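Local coordinates for protein DyP-type peroxidase (Pleurotus ostreatus PC15, PDB 6FSK) that is a heme b peroxidase of the dye-decolorizing family that probably uses hydrogen peroxide to oxidise dyes and probably manganese(II), at residues 363-366 with 367-370. The protein carries 1 engineered substitution. Residues are numbered along the deposited sequence; the frame is centred on the assembly and turned at random.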
ATOM      1  N   GLU A 363     -16.680  12.766   0.735  1.00 11.55           N
ATOM      2  CA  GLU A 363     -16.344  13.427  -0.560  1.00 12.11           C
ATOM      3  C   GLU A 363     -16.013  14.901  -0.280  1.00 11.90           C
ATOM      4  O   GLU A 363     -16.433  15.469   0.782  1.00 13.09           O
ATOM      5  CB  GLU A 363     -17.524  13.289  -1.496  1.00 13.33           C
ATOM      6  CG  GLU A 363     -17.795  11.849  -1.921  1.00 15.37           C
ATOM      7  CD  GLU A 363     -16.587  11.298  -2.639  1.00 16.76           C
ATOM      8  OE1 GLU A 363     -16.214  11.822  -3.766  1.00 15.80           O
ATOM      9  OE2 GLU A 363     -15.906  10.422  -2.108  1.00 14.98           O
ATOM     10  N   VAL A 364     -15.290  15.562  -1.165  1.00 11.59           N
ATOM     11  CA  VAL A 364     -14.935  17.001  -1.037  1.00 11.69           C
ATOM     12  C   VAL A 364     -16.257  17.816  -1.097  1.00 11.57           C
ATOM     13  O   VAL A 364     -17.070  17.543  -1.955  1.00 13.74           O
ATOM     14  CB  VAL A 364     -13.990  17.385  -2.158  1.00 14.01           C
ATOM     15  CG1 VAL A 364     -13.749  18.905  -2.228  1.00 14.64           C
ATOM     16  CG2 VAL A 364     -12.675  16.587  -1.972  1.00 12.46           C
ATOM     17  N   THR A 365     -16.370  18.731  -0.151  1.00 12.72           N
ATOM     18  CA  THR A 365     -17.606  19.517  -0.058  1.00 13.68           C
ATOM     19  C   THR A 365     -17.543  20.774  -0.949  1.00 14.13           C
ATOM     20  O   THR A 365     -16.490  21.189  -1.428  1.00 15.33           O
ATOM     21  CB  THR A 365     -17.855  20.037   1.351  1.00 14.22           C
ATOM     22  OG1 THR A 365     -16.813  20.890   1.713  1.00 14.83           O
ATOM     23  CG2 THR A 365     -17.918  18.867   2.419  1.00 15.67           C
ATOM     24  N   SER A 366     -18.736  21.328  -1.234  1.00 14.62           N
ATOM     25  CA  SER A 366     -18.761  22.598  -2.014  1.00 14.99           C
ATOM     26  C   SER A 366     -17.910  23.654  -1.407  1.00 13.97           C
ATOM     27  O   SER A 366     -17.205  24.396  -2.119  1.00 16.30           O
ATOM     28  CB  SER A 366     -20.274  23.110  -2.084  1.00 17.15           C
ATOM     29  OG  SER A 366     -20.993  22.154  -2.819  1.00 23.49           O
ATOM     30  N   GLN A 367     -17.874  23.781  -0.080  1.00 12.85           N
ATOM     31  CA  GLN A 367     -17.097  24.833   0.563  1.00 15.41           C
ATOM     32  C   GLN A 367     -15.590  24.548   0.382  1.00 15.36           C
ATOM     33  O   GLN A 367     -14.783  25.483   0.191  1.00 15.26           O
ATOM     34  CB  GLN A 367     -17.360  24.974   2.048  1.00 17.67           C
ATOM     35  CG  GLN A 367     -16.716  26.183   2.668  1.00 21.30           C
ATOM     36  CD  GLN A 367     -17.365  27.503   2.162  1.00 25.82           C
ATOM     37  OE1 GLN A 367     -18.570  27.633   2.185  1.00 27.30           O
ATOM     38  NE2 GLN A 367     -16.573  28.398   1.608  1.00 28.88           N
ATOM     39  N   GLU A 368     -15.196  23.279   0.552  1.00 13.21           N
ATOM     40  CA  GLU A 368     -13.822  22.928   0.292  1.00 13.96           C
ATOM     41  C   GLU A 368     -13.431  23.217  -1.113  1.00 13.22           C
ATOM     42  O   GLU A 368     -12.295  23.718  -1.323  1.00 15.10           O
ATOM     43  CB  GLU A 368     -13.575  21.420   0.595  1.00 12.79           C
ATOM     44  CG  GLU A 368     -13.631  21.075   2.052  1.00 12.69           C
ATOM     45  CD  GLU A 368     -13.434  19.550   2.308  1.00 12.52           C
ATOM     46  OE1 GLU A 368     -12.434  19.098   2.989  1.00 12.66           O
ATOM     47  OE2 GLU A 368     -14.298  18.791   1.815  1.00 14.20           O
ATOM     48  N   HIS A 369     -14.265  22.861  -2.072  1.00 13.62           N
ATOM     49  CA  HIS A 369     -13.961  23.176  -3.499  1.00 17.42           C
ATOM     50  C   HIS A 369     -13.819  24.692  -3.707  1.00 17.13           C
ATOM     51  O   HIS A 369     -12.826  25.178  -4.268  1.00 16.88           O
ATOM     52  CB  HIS A 369     -15.017  22.592  -4.368  1.00 18.83           C
ATOM     53  CG  HIS A 369     -14.770  22.804  -5.818  1.00 23.51           C
ATOM     54  ND1 HIS A 369     -13.738  22.187  -6.491  1.00 25.89           N
ATOM     55  CD2 HIS A 369     -15.467  23.509  -6.748  1.00 26.57           C
ATOM     56  CE1 HIS A 369     -13.794  22.528  -7.778  1.00 27.93           C
ATOM     57  NE2 HIS A 369     -14.842  23.317  -7.954  1.00 28.06           N
ATOM     58  N   HIS A 370     -14.705  25.478  -3.071  1.00 17.25           N
ATOM     59  CA  HIS A 370     -14.637  26.947  -3.248  1.00 18.83           C
ATOM     60  C   HIS A 370     -13.390  27.485  -2.645  1.00 18.64           C
ATOM     61  O   HIS A 370     -12.713  28.331  -3.237  1.00 19.05           O
ATOM     62  CB  HIS A 370     -15.849  27.580  -2.577  1.00 20.49           C
ATOM     63  CG  HIS A 370     -15.808  29.075  -2.560  1.00 25.40           C
ATOM     64  ND1 HIS A 370     -15.135  29.806  -1.590  1.00 29.19           N
ATOM     65  CD2 HIS A 370     -16.282  29.975  -3.447  1.00 31.00           C
ATOM     66  CE1 HIS A 370     -15.237  31.098  -1.864  1.00 29.47           C
ATOM     67  NE2 HIS A 370     -15.939  31.222  -2.975  1.00 30.25           N
TER
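Thr365 and Glu368 form a capping box that starts the short helix 366-371, at the protein surface after the loop that follows strand 354-360. Two reciprocal side-chain-to-backbone bonds define it. Thr365 OG1 accepts from Glu368 N at 3.1 Å, and Glu368 OE2 accepts from Thr365 N at 2.9 Å with an N-H...O angle of 167°, through the lone pair facing away from OE1. A chi1 of 62° sets Thr365 OG1 between its own N and C, turned to the amide of Glu368; Glu368 CG lies beside its own N, and the extended chain beyond carries the carboxylate back to the cap.

Further polar bonds fix that carboxylate: OE2 also forms a salt bridge with Arg378 NH2, while OE1 accepts from the backbone N of both His375 and His376, so both oxygens are engaged. An alanine here would probably leave Thr365 N and the amides of His375 and His376 without their acceptor and Arg378 without its carboxylate mate, weakening the tie between the cap and the chain leading to strand 379-386.

Apolar contact comes from Val364, whose CG1 rests 3.8 Å from Glu368 CB; the valine also touches Val249 and Pro250 at helix 249-258. Regular i to i+4 backbone bonds continue the turn: His370 N reaches Ser366 O at 2.9 Å, and His369 N donates to Thr365 O at 2.9 Å, with a C=O...N angle of 162°.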